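Local coordinates for tyrosine specific protein phosphatase, putative (Trypanosoma brucei, PDB 3M4U) that dephosphorylates phosphotyrosine in proteins, among them the nucleolar protein NOPP44/46, and acts as a life cycle switch of the parasite, at residues T40-N45 and Y78-L83; L88-V93 and S214-C219; V115-M120 and L190-V195. One frame throughout, in Å; residues are numbered along the deposited sequence.

Interaction 1: T40-N45 and Y78-L83; sequences TTSLKN and YINGNL
Tyr78 packs its ring against Thr41 and Ser42 of the short helix 40-44 and Asn45 just after it. Its CG is anti to the backbone N (chi1 168°), which sends the ring along Asn45. From the base outward, Tyr78 CB lies 3.9 Å from Asn45 OD1. Tyr78 CD1 is 3.6 Å from Asn45 ND2 and has Thr41 CG2 obliquely beside it. The Asn45 amide stacks on the ring, with 8° between the planes. Asn45 CB completes this face as a CH-pi contact, 3.5 Å from the Tyr78 centroid. The backbone N of Asn80 lies over the centre of the opposite face. Further out, Tyr78 CE1 is 3.7 Å from Ser42 CA. At the tip, Ser42 OG donates to Tyr78 OH over 2.7 Å.

Asn45 ND2 also bonds to Thr41 O (2.9 Å), so its amide is held between the ring and the helix backbone. Ser42 OG is bonded to Ala56 N, and Tyr78 OH to Asn49 OD1. Asn80 ND2 bonds to Ile54 O. Asn49 belongs to the KNRY sequence and Ile54 follows it, a segment that probably forms the phosphotyrosine-recognition loop, as in classical tyrosine phosphatases. The YIN sequence of 78-83, also a family motif, backs it.

Interaction 2: L88-V93 and S214-C219; sequences LPHTFV and SVIKNC
Phe92 and Ile216 make the apolar part of this contact. Ile216 CG2 comes to the edge of the Phe92 ring, in its plane, 3.5 Å from CE1. The same methyl is 3.6 Å from Phe92 CZ. Ile216 CD1 is a looser neighbour, at 4.1 Å from Phe92 CE1. Phe92 CG sits anti to its carbonyl carbon (chi1 -63°), and this swings the ring end nearer to the helix than the start of the side chain suggests. Tyr243 of helix 234-250 meets Phe92 edge-to-face and also touches Ile216.

The polar part belongs to His90, whose ring points at the carbonyls at and just after the end of helix 206-217. Its NE2 lies 3.0 Å from Ile216 O, at an oblique angle too poor for a hydrogen bond. Two other carbonyls lie at the edge of the ring. Lys217 O is in the ring plane, 3.6 Å from His90 NE2. Cys219 O is near that plane too, in a short and doubtful contact with His90 CE1.

The helix backbone closes on itself here: Asn218 N bonds to Ser214 O, and Cys219 N bonds to Ile216 O at 3.3 Å.

Both groups also pack on strand 225-228 through Ile225. That strand runs into the HCSAGIGR signature loop, the phosphate-binding P-loop of the family. The contact packs strand 92-95 and the loop leading into it against the end of helix 206-217, which precedes strand 225-228 in the chain. This is helix-on-sheet packing of the alpha/beta fold of classical tyrosine phosphatases.

Interaction 3: V115-M120 and L190-V195; sequences VDLVVM and LQVQYV
The flat amide of Gln193 has the thioether of Met120 over one face. Met120 SD is 4.1 Å from Gln193 CD, and Met120 CE is 4.0 Å from Gln193 NE2. At the amide edges, OE1 is bonded to Arg175 NH2 and NE2 to Thr122 O, so the group is fixed in rotation. The Tyr194 ring leads away from strand 117-120; its OH bonds to Glu204 N and its ring rests on helix 206-217.

Met120 and Gln193 lie side by side and point the same way. Both have CG anti to the backbone N (Met120 chi1 173°) and extended chains, which brings the two CG atoms to 3.8 Å.

The backbones are parallel strands in register, Leu117 beside Leu190 and Met120 beside Gln193. Strand 117-120 lies between 187-194 and 225-228 in the central sheet of the tyrosine phosphatase fold. Strand 187-194 runs on toward the WPD loop of the family. Five hydrogen bonds join the pair, all nearly straight. Leu190 N donates to Asp116 O, Val118 N to Leu190 O (3.0 Å), and Val192 N to Val118 O. Met120 N then donates to Val192 O (2.8 Å), and Tyr194 N to Met120 O.

On the face toward helix 206-217, Leu117 CD1 touches Leu190 CD2 (4.1 Å) and Val192 CG2 (4.0 Å). Val215 of that helix also rests on Leu117.

How the interactions relate
All three contacts are largely buried and reach the one mixed sheet, but they use different chemistry. Interaction 3 is nearest the chain centre and is mainly backbone bonding between two strands. Interaction 2 sets a helix end against a strand and the loop before it, with an apolar edge, a polar helix end and exposed Lys217 at its margin. Interaction 1 lies farthest from the chain centre and works through one hydroxyl-hydroxyl bond and a stacked amide and ring. Interactions 1 and 2 share neighbouring strands, 81-84 and 92-95, where Leu83 touches Phe92. Interactions 2 and 3 meet where Val215 and Cys219 pack on Leu117. Interactions 1 and 3 do not touch; their nearest atoms are about 8 Å apart.

Interaction 1: T40-N45 and Y78-L83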
ATOM      1  N   THR A  40      10.534  16.965   6.889  1.00 36.68           N
ATOM      2  CA  THR A  40      11.696  17.143   7.768  1.00 41.27           C
ATOM      3  C   THR A  40      12.279  15.834   8.300  1.00 39.50           C
ATOM      4  O   THR A  40      13.452  15.533   8.076  1.00 41.31           O
ATOM      5  CB  THR A  40      11.407  18.147   8.919  1.00 41.73           C
ATOM      6  OG1 THR A  40      11.278  19.460   8.366  1.00 43.38           O
ATOM      7  CG2 THR A  40      12.537  18.158   9.947  1.00 37.88           C
ATOM      8  N   THR A  41      11.459  15.062   9.000  1.00 41.06           N
ATOM      9  CA  THR A  41      11.890  13.779   9.539  1.00 38.38           C
ATOM     10  C   THR A  41      12.347  12.825   8.430  1.00 40.69           C
ATOM     11  O   THR A  41      13.348  12.121   8.568  1.00 41.94           O
ATOM     12  CB  THR A  41      10.767  13.138  10.338  1.00 39.38           C
ATOM     13  OG1 THR A  41      10.391  14.021  11.397  1.00 37.02           O
ATOM     14  CG2 THR A  41      11.199  11.778  10.908  1.00 37.63           C
ATOM     15  N   SER A  42      11.620  12.812   7.324  1.00 35.91           N
ATOM     16  CA  SER A  42      12.014  11.970   6.205  1.00 39.57           C
ATOM     17  C   SER A  42      13.401  12.357   5.682  1.00 38.68           C
ATOM     18  O   SER A  42      14.215  11.507   5.313  1.00 38.36           O
ATOM     19  CB  SER A  42      10.961  12.050   5.092  1.00 38.53           C
ATOM     20  OG  SER A  42      11.073  10.963   4.202  1.00 39.41           O
ATOM     21  N   LEU A  43      13.685  13.649   5.664  1.00 39.83           N
ATOM     22  CA  LEU A  43      14.970  14.101   5.146  1.00 42.68           C
ATOM     23  C   LEU A  43      16.104  13.863   6.140  1.00 43.55           C
ATOM     24  O   LEU A  43      17.273  13.815   5.760  1.00 43.40           O
ATOM     25  CB  LEU A  43      14.907  15.570   4.739  1.00 39.39           C
ATOM     26  CG  LEU A  43      14.122  15.813   3.454  1.00 36.80           C
ATOM     27  CD1 LEU A  43      13.664  17.258   3.366  1.00 41.36           C
ATOM     28  CD2 LEU A  43      14.969  15.443   2.253  1.00 38.33           C
ATOM     29  N   LYS A  44      15.756  13.710   7.413  1.00 38.97           N
ATOM     30  CA  LYS A  44      16.764  13.419   8.422  1.00 45.71           C
ATOM     31  C   LYS A  44      17.091  11.925   8.395  1.00 49.06           C
ATOM     32  O   LYS A  44      18.127  11.487   8.907  1.00 44.77           O
ATOM     33  CB  LYS A  44      16.298  13.855   9.818  1.00 40.83           C
ATOM     34  CG  LYS A  44      16.345  15.344  10.040  1.00 49.26           C
ATOM     35  CD  LYS A  44      16.016  15.716  11.484  1.00 54.89           C
ATOM     36  CE  LYS A  44      14.529  15.550  11.777  1.00 54.56           C
ATOM     37  NZ  LYS A  44      14.181  16.065  13.136  1.00 62.75           N
ATOM     38  N   ASN A  45      16.202  11.145   7.786  1.00 45.90           N
ATOM     39  CA  ASN A  45      16.428   9.711   7.658  1.00 43.65           C
ATOM     40  C   ASN A  45      16.740   9.309   6.228  1.00 44.23           C
ATOM     41  O   ASN A  45      16.257   8.280   5.757  1.00 43.45           O
ATOM     42  CB  ASN A  45      15.223   8.931   8.175  1.00 39.48           C
ATOM     43  CG  ASN A  45      15.100   8.988   9.682  1.00 39.32           C
ATOM     44  OD1 ASN A  45      15.762   8.239  10.394  1.00 42.83           O
ATOM     45  ND2 ASN A  45      14.252   9.882  10.179  1.00 41.90           N
ATOM     46  N   TYR A  78      11.653   4.790  12.152  1.00 39.80           N
ATOM     47  CA  TYR A  78      11.247   5.464  10.929  1.00 42.92           C
ATOM     48  C   TYR A  78      11.065   4.478   9.770  1.00 37.74           C
ATOM     49  O   TYR A  78      11.951   3.668   9.520  1.00 40.03           O
ATOM     50  CB  TYR A  78      12.309   6.498  10.554  1.00 36.76           C
ATOM     51  CG  TYR A  78      12.146   7.044   9.172  1.00 33.47           C
ATOM     52  CD1 TYR A  78      11.321   8.133   8.929  1.00 36.70           C
ATOM     53  CD2 TYR A  78      12.812   6.471   8.097  1.00 37.17           C
ATOM     54  CE1 TYR A  78      11.169   8.642   7.639  1.00 39.42           C
ATOM     55  CE2 TYR A  78      12.668   6.973   6.806  1.00 36.52           C
ATOM     56  CZ  TYR A  78      11.845   8.055   6.586  1.00 33.55           C
ATOM     57  OH  TYR A  78      11.700   8.555   5.321  1.00 33.66           O
ATOM     58  N   ILE A  79       9.948   4.568   9.039  1.00 36.47           N
ATOM     59  CA  ILE A  79       9.685   3.636   7.924  1.00 37.47           C
ATOM     60  C   ILE A  79       9.286   4.306   6.611  1.00 39.08           C
ATOM     61  O   ILE A  79       8.825   3.630   5.677  1.00 36.30           O
ATOM     62  CB  ILE A  79       8.543   2.644   8.251  1.00 37.17           C
ATOM     63  CG1 ILE A  79       7.205   3.388   8.311  1.00 33.82           C
ATOM     64  CG2 ILE A  79       8.823   1.884   9.537  1.00 36.71           C
ATOM     65  CD1 ILE A  79       6.043   2.491   8.622  1.00 33.15           C
ATOM     66  N   ASN A  80       9.456   5.621   6.533  1.00 34.81           N
ATOM     67  CA  ASN A  80       8.976   6.377   5.382  1.00 31.58           C
ATOM     68  C   ASN A  80       7.530   5.994   5.048  1.00 34.84           C
ATOM     69  O   ASN A  80       7.206   5.577   3.934  1.00 32.88           O
ATOM     70  CB  ASN A  80       9.900   6.207   4.170  1.00 32.67           C
ATOM     71  CG  ASN A  80       9.638   7.254   3.084  1.00 32.51           C
ATOM     72  OD1 ASN A  80       8.610   7.924   3.096  1.00 36.46           O
ATOM     73  ND2 ASN A  80      10.556   7.383   2.147  1.00 28.81           N
ATOM     74  N   GLY A  81       6.665   6.135   6.041  1.00 30.91           N
ATOM     75  CA  GLY A  81       5.277   5.792   5.876  1.00 34.70           C
ATOM     76  C   GLY A  81       4.363   6.908   6.322  1.00 37.61           C
ATOM     77  O   GLY A  81       4.779   7.846   7.013  1.00 35.62           O
ATOM     78  N   ASN A  82       3.099   6.792   5.930  1.00 37.70           N
ATOM     79  CA  ASN A  82       2.096   7.772   6.315  1.00 36.84           C
ATOM     80  C   ASN A  82       0.820   7.094   6.759  1.00 37.81           C
ATOM     81  O   ASN A  82       0.446   6.034   6.235  1.00 34.32           O
ATOM     82  CB  ASN A  82       1.827   8.749   5.159  1.00 35.22           C
ATOM     83  CG  ASN A  82       2.933   9.778   5.001  1.00 39.86           C
ATOM     84  OD1 ASN A  82       3.003  10.741   5.767  1.00 42.03           O
ATOM     85  ND2 ASN A  82       3.813   9.570   4.029  1.00 31.62           N
ATOM     86  N   LEU A  83       0.156   7.706   7.735  1.00 41.00           N
ATOM     87  CA  LEU A  83      -1.159   7.257   8.148  1.00 38.51           C
ATOM     88  C   LEU A  83      -2.170   7.738   7.124  1.00 36.52           C
ATOM     89  O   LEU A  83      -2.211   8.922   6.802  1.00 37.81           O
ATOM     90  CB  LEU A  83      -1.529   7.827   9.511  1.00 40.89           C
ATOM     91  CG  LEU A  83      -2.815   7.220  10.075  1.00 42.73           C
ATOM     92  CD1 LEU A  83      -2.575   5.750  10.419  1.00 34.26           C
ATOM     93  CD2 LEU A  83      -3.310   8.000  11.286  1.00 41.13           C
TER

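Interaction 2: L88-V93 and S214-C219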
ATOM      1  N   LEU A  88     -12.958   5.273   7.453  1.00 45.29           N
ATOM      2  CA  LEU A  88     -13.589   4.004   7.103  1.00 42.00           C
ATOM      3  C   LEU A  88     -13.416   3.021   8.255  1.00 40.69           C
ATOM      4  O   LEU A  88     -12.745   3.329   9.233  1.00 41.88           O
ATOM      5  CB  LEU A  88     -12.959   3.441   5.834  1.00 41.46           C
ATOM      6  CG  LEU A  88     -12.686   4.442   4.712  1.00 47.17           C
ATOM      7  CD1 LEU A  88     -11.352   4.107   4.062  1.00 48.77           C
ATOM      8  CD2 LEU A  88     -13.807   4.477   3.666  1.00 39.17           C
ATOM      9  N   PRO A  89     -14.027   1.831   8.146  1.00 43.80           N
ATOM     10  CA  PRO A  89     -13.797   0.802   9.162  1.00 40.28           C
ATOM     11  C   PRO A  89     -12.307   0.626   9.429  1.00 43.11           C
ATOM     12  O   PRO A  89     -11.902   0.434  10.577  1.00 47.26           O
ATOM     13  CB  PRO A  89     -14.373  -0.464   8.511  1.00 47.13           C
ATOM     14  CG  PRO A  89     -15.450   0.035   7.618  1.00 44.89           C
ATOM     15  CD  PRO A  89     -15.016   1.404   7.136  1.00 47.95           C
ATOM     16  N   HIS A  90     -11.499   0.701   8.378  1.00 45.12           N
ATOM     17  CA  HIS A  90     -10.052   0.551   8.511  1.00 40.31           C
ATOM     18  C   HIS A  90      -9.288   1.844   8.240  1.00 42.43           C
ATOM     19  O   HIS A  90      -9.696   2.675   7.414  1.00 40.71           O
ATOM     20  CB  HIS A  90      -9.545  -0.524   7.556  1.00 36.11           C
ATOM     21  CG  HIS A  90     -10.168  -1.863   7.777  1.00 42.77           C
ATOM     22  ND1 HIS A  90      -9.960  -2.602   8.918  1.00 44.68           N
ATOM     23  CD2 HIS A  90     -10.983  -2.612   6.992  1.00 41.28           C
ATOM     24  CE1 HIS A  90     -10.621  -3.742   8.837  1.00 41.21           C
ATOM     25  NE2 HIS A  90     -11.248  -3.768   7.676  1.00 42.25           N
ATOM     26  N   THR A  91      -8.171   2.002   8.944  1.00 40.02           N
ATOM     27  CA  THR A  91      -7.177   3.015   8.595  1.00 40.41           C
ATOM     28  C   THR A  91      -5.947   2.275   8.052  1.00 36.64           C
ATOM     29  O   THR A  91      -5.788   1.077   8.284  1.00 33.53           O
ATOM     30  CB  THR A  91      -6.813   3.942   9.798  1.00 39.78           C
ATOM     31  OG1 THR A  91      -6.138   3.192  10.819  1.00 45.79           O
ATOM     32  CG2 THR A  91      -8.069   4.553  10.394  1.00 41.39           C
ATOM     33  N   PHE A  92      -5.088   2.980   7.323  1.00 35.13           N
ATOM     34  CA  PHE A  92      -3.975   2.338   6.633  1.00 33.26           C
ATOM     35  C   PHE A  92      -2.658   3.038   6.881  1.00 35.98           C
ATOM     36  O   PHE A  92      -2.622   4.240   7.149  1.00 35.11           O
ATOM     37  CB  PHE A  92      -4.238   2.273   5.125  1.00 32.66           C
ATOM     38  CG  PHE A  92      -5.437   1.437   4.760  1.00 31.54           C
ATOM     39  CD1 PHE A  92      -5.306   0.078   4.521  1.00 33.79           C
ATOM     40  CD2 PHE A  92      -6.689   2.002   4.676  1.00 35.44           C
ATOM     41  CE1 PHE A  92      -6.412  -0.705   4.197  1.00 31.91           C
ATOM     42  CE2 PHE A  92      -7.801   1.229   4.358  1.00 38.31           C
ATOM     43  CZ  PHE A  92      -7.656  -0.124   4.110  1.00 36.10           C
ATOM     44  N   VAL A  93      -1.576   2.267   6.803  1.00 35.75           N
ATOM     45  CA  VAL A  93      -0.244   2.840   6.710  1.00 31.93           C
ATOM     46  C   VAL A  93       0.313   2.539   5.329  1.00 31.04           C
ATOM     47  O   VAL A  93       0.396   1.373   4.912  1.00 33.47           O
ATOM     48  CB  VAL A  93       0.702   2.277   7.788  1.00 35.91           C
ATOM     49  CG1 VAL A  93       2.070   2.910   7.659  1.00 34.75           C
ATOM     50  CG2 VAL A  93       0.130   2.515   9.170  1.00 33.09           C
ATOM     51  N   SER A 214     -10.793  -8.048  -0.594  1.00 33.98           N
ATOM     52  CA  SER A 214     -11.589  -8.894   0.290  1.00 38.08           C
ATOM     53  C   SER A 214     -10.826  -9.196   1.584  1.00 39.07           C
ATOM     54  O   SER A 214     -11.385  -9.169   2.687  1.00 37.56           O
ATOM     55  CB  SER A 214     -12.002 -10.191  -0.435  1.00 39.71           C
ATOM     56  OG  SER A 214     -12.356 -11.212   0.493  1.00 46.15           O
ATOM     57  N   VAL A 215      -9.539  -9.484   1.439  1.00 36.02           N
ATOM     58  CA  VAL A 215      -8.687  -9.711   2.589  1.00 32.33           C
ATOM     59  C   VAL A 215      -8.608  -8.481   3.490  1.00 37.84           C
ATOM     60  O   VAL A 215      -8.555  -8.601   4.714  1.00 39.02           O
ATOM     61  CB  VAL A 215      -7.278 -10.086   2.154  1.00 36.17           C
ATOM     62  CG1 VAL A 215      -6.289  -9.869   3.307  1.00 30.04           C
ATOM     63  CG2 VAL A 215      -7.258 -11.515   1.645  1.00 31.59           C
ATOM     64  N   ILE A 216      -8.608  -7.292   2.903  1.00 35.39           N
ATOM     65  CA  ILE A 216      -8.604  -6.090   3.740  1.00 43.28           C
ATOM     66  C   ILE A 216      -9.939  -5.898   4.473  1.00 42.91           C
ATOM     67  O   ILE A 216      -9.965  -5.653   5.675  1.00 40.51           O
ATOM     68  CB  ILE A 216      -8.241  -4.818   2.942  1.00 40.37           C
ATOM     69  CG1 ILE A 216      -6.793  -4.898   2.460  1.00 38.18           C
ATOM     70  CG2 ILE A 216      -8.434  -3.578   3.800  1.00 38.47           C
ATOM     71  CD1 ILE A 216      -6.406  -3.773   1.541  1.00 37.71           C
ATOM     72  N   LYS A 217     -11.038  -6.022   3.736  1.00 42.60           N
ATOM     73  CA  LYS A 217     -12.371  -5.798   4.285  1.00 47.14           C
ATOM     74  C   LYS A 217     -12.718  -6.783   5.397  1.00 50.11           C
ATOM     75  O   LYS A 217     -13.345  -6.411   6.394  1.00 49.65           O
ATOM     76  CB  LYS A 217     -13.418  -5.860   3.168  1.00 49.11           C
ATOM     77  CG  LYS A 217     -14.848  -5.776   3.651  1.00 53.82           C
ATOM     78  CD  LYS A 217     -15.811  -5.454   2.507  1.00 63.11           C
ATOM     79  CE  LYS A 217     -17.256  -5.780   2.892  1.00 65.11           C
ATOM     80  NZ  LYS A 217     -17.587  -5.319   4.279  1.00 60.98           N
ATOM     81  N   ASN A 218     -12.285  -8.030   5.231  1.00 47.19           N
ATOM     82  CA  ASN A 218     -12.607  -9.090   6.182  1.00 44.48           C
ATOM     83  C   ASN A 218     -11.621  -9.233   7.353  1.00 52.08           C
ATOM     84  O   ASN A 218     -11.689 -10.193   8.135  1.00 49.71           O
ATOM     85  CB  ASN A 218     -12.762 -10.418   5.441  1.00 43.63           C
ATOM     86  CG  ASN A 218     -13.947 -10.409   4.477  1.00 52.82           C
ATOM     87  OD1 ASN A 218     -14.894  -9.638   4.649  1.00 54.93           O
ATOM     88  ND2 ASN A 218     -13.890 -11.258   3.452  1.00 52.24           N
ATOM     89  N   CYS A 219     -10.712  -8.269   7.479  1.00 52.18           N
ATOM     90  CA  CYS A 219      -9.735  -8.271   8.567  1.00 52.44           C
ATOM     91  C   CYS A 219     -10.299  -7.653   9.845  1.00 53.90           C
ATOM     92  O   CYS A 219     -10.681  -6.483   9.859  1.00 54.33           O
ATOM     93  CB  CYS A 219      -8.477  -7.500   8.151  1.00 46.00           C
ATOM     94  SG  CYS A 219      -7.210  -7.396   9.451  1.00 52.57           S
TER

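Interaction 3: V115-M120 and L190-V195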
ATOM      1  N   VAL A 115       0.383  -4.290  14.547  1.00 45.47           N
ATOM      2  CA  VAL A 115      -0.232  -4.358  13.232  1.00 44.23           C
ATOM      3  C   VAL A 115      -0.517  -5.830  12.915  1.00 41.83           C
ATOM      4  O   VAL A 115       0.381  -6.671  12.989  1.00 37.04           O
ATOM      5  CB  VAL A 115       0.693  -3.708  12.176  1.00 39.10           C
ATOM      6  CG1 VAL A 115       0.195  -3.991  10.777  1.00 39.93           C
ATOM      7  CG2 VAL A 115       0.802  -2.207  12.435  1.00 37.32           C
ATOM      8  N   ASP A 116      -1.777  -6.144  12.604  1.00 42.94           N
ATOM      9  CA  ASP A 116      -2.186  -7.539  12.373  1.00 40.36           C
ATOM     10  C   ASP A 116      -2.016  -7.959  10.914  1.00 41.44           C
ATOM     11  O   ASP A 116      -1.721  -9.123  10.618  1.00 41.26           O
ATOM     12  CB  ASP A 116      -3.632  -7.764  12.821  1.00 38.11           C
ATOM     13  CG  ASP A 116      -3.834  -7.499  14.308  1.00 44.31           C
ATOM     14  OD1 ASP A 116      -3.000  -7.967  15.126  1.00 42.29           O
ATOM     15  OD2 ASP A 116      -4.826  -6.817  14.656  1.00 46.20           O
ATOM     16  N   LEU A 117      -2.185  -7.000  10.008  1.00 38.19           N
ATOM     17  CA  LEU A 117      -2.070  -7.286   8.590  1.00 36.93           C
ATOM     18  C   LEU A 117      -1.086  -6.353   7.883  1.00 33.71           C
ATOM     19  O   LEU A 117      -1.129  -5.134   8.059  1.00 33.72           O
ATOM     20  CB  LEU A 117      -3.443  -7.207   7.923  1.00 37.31           C
ATOM     21  CG  LEU A 117      -3.511  -7.525   6.428  1.00 35.65           C
ATOM     22  CD1 LEU A 117      -2.995  -8.938   6.138  1.00 32.53           C
ATOM     23  CD2 LEU A 117      -4.932  -7.349   5.916  1.00 32.27           C
ATOM     24  N   VAL A 118      -0.198  -6.955   7.097  1.00 32.57           N
ATOM     25  CA  VAL A 118       0.697  -6.243   6.185  1.00 33.77           C
ATOM     26  C   VAL A 118       0.484  -6.718   4.757  1.00 33.47           C
ATOM     27  O   VAL A 118       0.589  -7.912   4.489  1.00 33.58           O
ATOM     28  CB  VAL A 118       2.159  -6.523   6.511  1.00 34.65           C
ATOM     29  CG1 VAL A 118       3.031  -6.212   5.287  1.00 29.43           C
ATOM     30  CG2 VAL A 118       2.578  -5.724   7.744  1.00 28.94           C
ATOM     31  N   VAL A 119       0.186  -5.793   3.845  1.00 33.95           N
ATOM     32  CA  VAL A 119       0.023  -6.130   2.428  1.00 31.88           C
ATOM     33  C   VAL A 119       1.177  -5.570   1.588  1.00 30.99           C
ATOM     34  O   VAL A 119       1.496  -4.374   1.675  1.00 28.93           O
ATOM     35  CB  VAL A 119      -1.355  -5.643   1.869  1.00 36.71           C
ATOM     36  CG1 VAL A 119      -1.580  -6.159   0.442  1.00 29.09           C
ATOM     37  CG2 VAL A 119      -2.504  -6.107   2.773  1.00 30.23           C
ATOM     38  N   MET A 120       1.810  -6.447   0.805  1.00 27.70           N
ATOM     39  CA  MET A 120       2.980  -6.103  -0.015  1.00 27.93           C
ATOM     40  C   MET A 120       2.658  -6.287  -1.501  1.00 31.90           C
ATOM     41  O   MET A 120       2.347  -7.411  -1.944  1.00 27.92           O
ATOM     42  CB  MET A 120       4.173  -6.988   0.370  1.00 30.00           C
ATOM     43  CG  MET A 120       5.428  -6.857  -0.509  1.00 25.33           C
ATOM     44  SD  MET A 120       6.810  -7.805   0.185  1.00 28.24           S
ATOM     45  CE  MET A 120       8.169  -7.422  -0.921  1.00 26.93           C
ATOM     46  N   LEU A 190       0.288 -11.175   9.943  1.00 36.90           N
ATOM     47  CA  LEU A 190       0.114 -11.870   8.679  1.00 38.49           C
ATOM     48  C   LEU A 190       0.506 -10.964   7.512  1.00 39.56           C
ATOM     49  O   LEU A 190      -0.099  -9.904   7.316  1.00 37.58           O
ATOM     50  CB  LEU A 190      -1.347 -12.300   8.522  1.00 35.47           C
ATOM     51  CG  LEU A 190      -1.679 -12.827   7.125  1.00 38.48           C
ATOM     52  CD1 LEU A 190      -1.011 -14.175   6.898  1.00 35.73           C
ATOM     53  CD2 LEU A 190      -3.177 -12.932   6.930  1.00 40.38           C
ATOM     54  N   GLN A 191       1.522 -11.347   6.743  1.00 38.04           N
ATOM     55  CA  GLN A 191       1.762 -10.603   5.519  1.00 36.92           C
ATOM     56  C   GLN A 191       1.129 -11.307   4.337  1.00 35.44           C
ATOM     57  O   GLN A 191       1.149 -12.530   4.235  1.00 32.54           O
ATOM     58  CB  GLN A 191       3.250 -10.311   5.248  1.00 35.84           C
ATOM     59  CG  GLN A 191       3.949 -11.414   4.492  1.00 43.86           C
ATOM     60  CD  GLN A 191       4.843 -10.952   3.340  1.00 35.85           C
ATOM     61  OE1 GLN A 191       5.050  -9.763   3.095  1.00 35.77           O
ATOM     62  NE2 GLN A 191       5.395 -11.925   2.635  1.00 36.29           N
ATOM     63  N   VAL A 192       0.563 -10.505   3.446  1.00 32.72           N
ATOM     64  CA  VAL A 192       0.051 -11.004   2.190  1.00 32.67           C
ATOM     65  C   VAL A 192       0.797 -10.311   1.042  1.00 34.15           C
ATOM     66  O   VAL A 192       0.757  -9.082   0.921  1.00 33.51           O
ATOM     67  CB  VAL A 192      -1.483 -10.765   2.105  1.00 36.03           C
ATOM     68  CG1 VAL A 192      -2.041 -11.169   0.750  1.00 30.82           C
ATOM     69  CG2 VAL A 192      -2.190 -11.525   3.222  1.00 34.29           C
ATOM     70  N   GLN A 193       1.492 -11.095   0.215  1.00 30.90           N
ATOM     71  CA  GLN A 193       2.253 -10.541  -0.894  1.00 27.63           C
ATOM     72  C   GLN A 193       1.635 -10.900  -2.223  1.00 35.01           C
ATOM     73  O   GLN A 193       1.375 -12.087  -2.513  1.00 34.09           O
ATOM     74  CB  GLN A 193       3.709 -11.013  -0.865  1.00 29.50           C
ATOM     75  CG  GLN A 193       4.605 -10.326  -1.884  1.00 27.64           C
ATOM     76  CD  GLN A 193       5.887 -11.097  -2.155  1.00 34.91           C
ATOM     77  OE1 GLN A 193       6.095 -12.186  -1.607  1.00 33.17           O
ATOM     78  NE2 GLN A 193       6.759 -10.538  -3.009  1.00 30.72           N
ATOM     79  N   TYR A 194       1.400  -9.871  -3.036  1.00 30.73           N
ATOM     80  CA  TYR A 194       0.888 -10.060  -4.380  1.00 25.08           C
ATOM     81  C   TYR A 194       1.984  -9.721  -5.360  1.00 33.27           C
ATOM     82  O   TYR A 194       2.544  -8.604  -5.311  1.00 34.04           O
ATOM     83  CB  TYR A 194      -0.313  -9.154  -4.623  1.00 33.30           C
ATOM     84  CG  TYR A 194      -0.836  -9.190  -6.048  1.00 33.78           C
ATOM     85  CD1 TYR A 194      -0.948 -10.393  -6.745  1.00 32.73           C
ATOM     86  CD2 TYR A 194      -1.235  -8.021  -6.687  1.00 33.02           C
ATOM     87  CE1 TYR A 194      -1.416 -10.426  -8.050  1.00 34.07           C
ATOM     88  CE2 TYR A 194      -1.724  -8.038  -7.987  1.00 34.42           C
ATOM     89  CZ  TYR A 194      -1.817  -9.246  -8.669  1.00 34.84           C
ATOM     90  OH  TYR A 194      -2.302  -9.251  -9.966  1.00 30.94           O
ATOM     91  N   VAL A 195       2.293 -10.675  -6.242  1.00 28.80           N
ATOM     92  CA  VAL A 195       3.413 -10.541  -7.166  1.00 29.70           C
ATOM     93  C   VAL A 195       3.005 -10.390  -8.645  1.00 32.72           C
ATOM     94  O   VAL A 195       3.856 -10.417  -9.548  1.00 28.86           O
ATOM     95  CB  VAL A 195       4.425 -11.709  -7.002  1.00 33.77           C
ATOM     96  CG1 VAL A 195       4.898 -11.800  -5.561  1.00 35.33           C
ATOM     97  CG2 VAL A 195       3.804 -13.043  -7.443  1.00 32.74           C
TER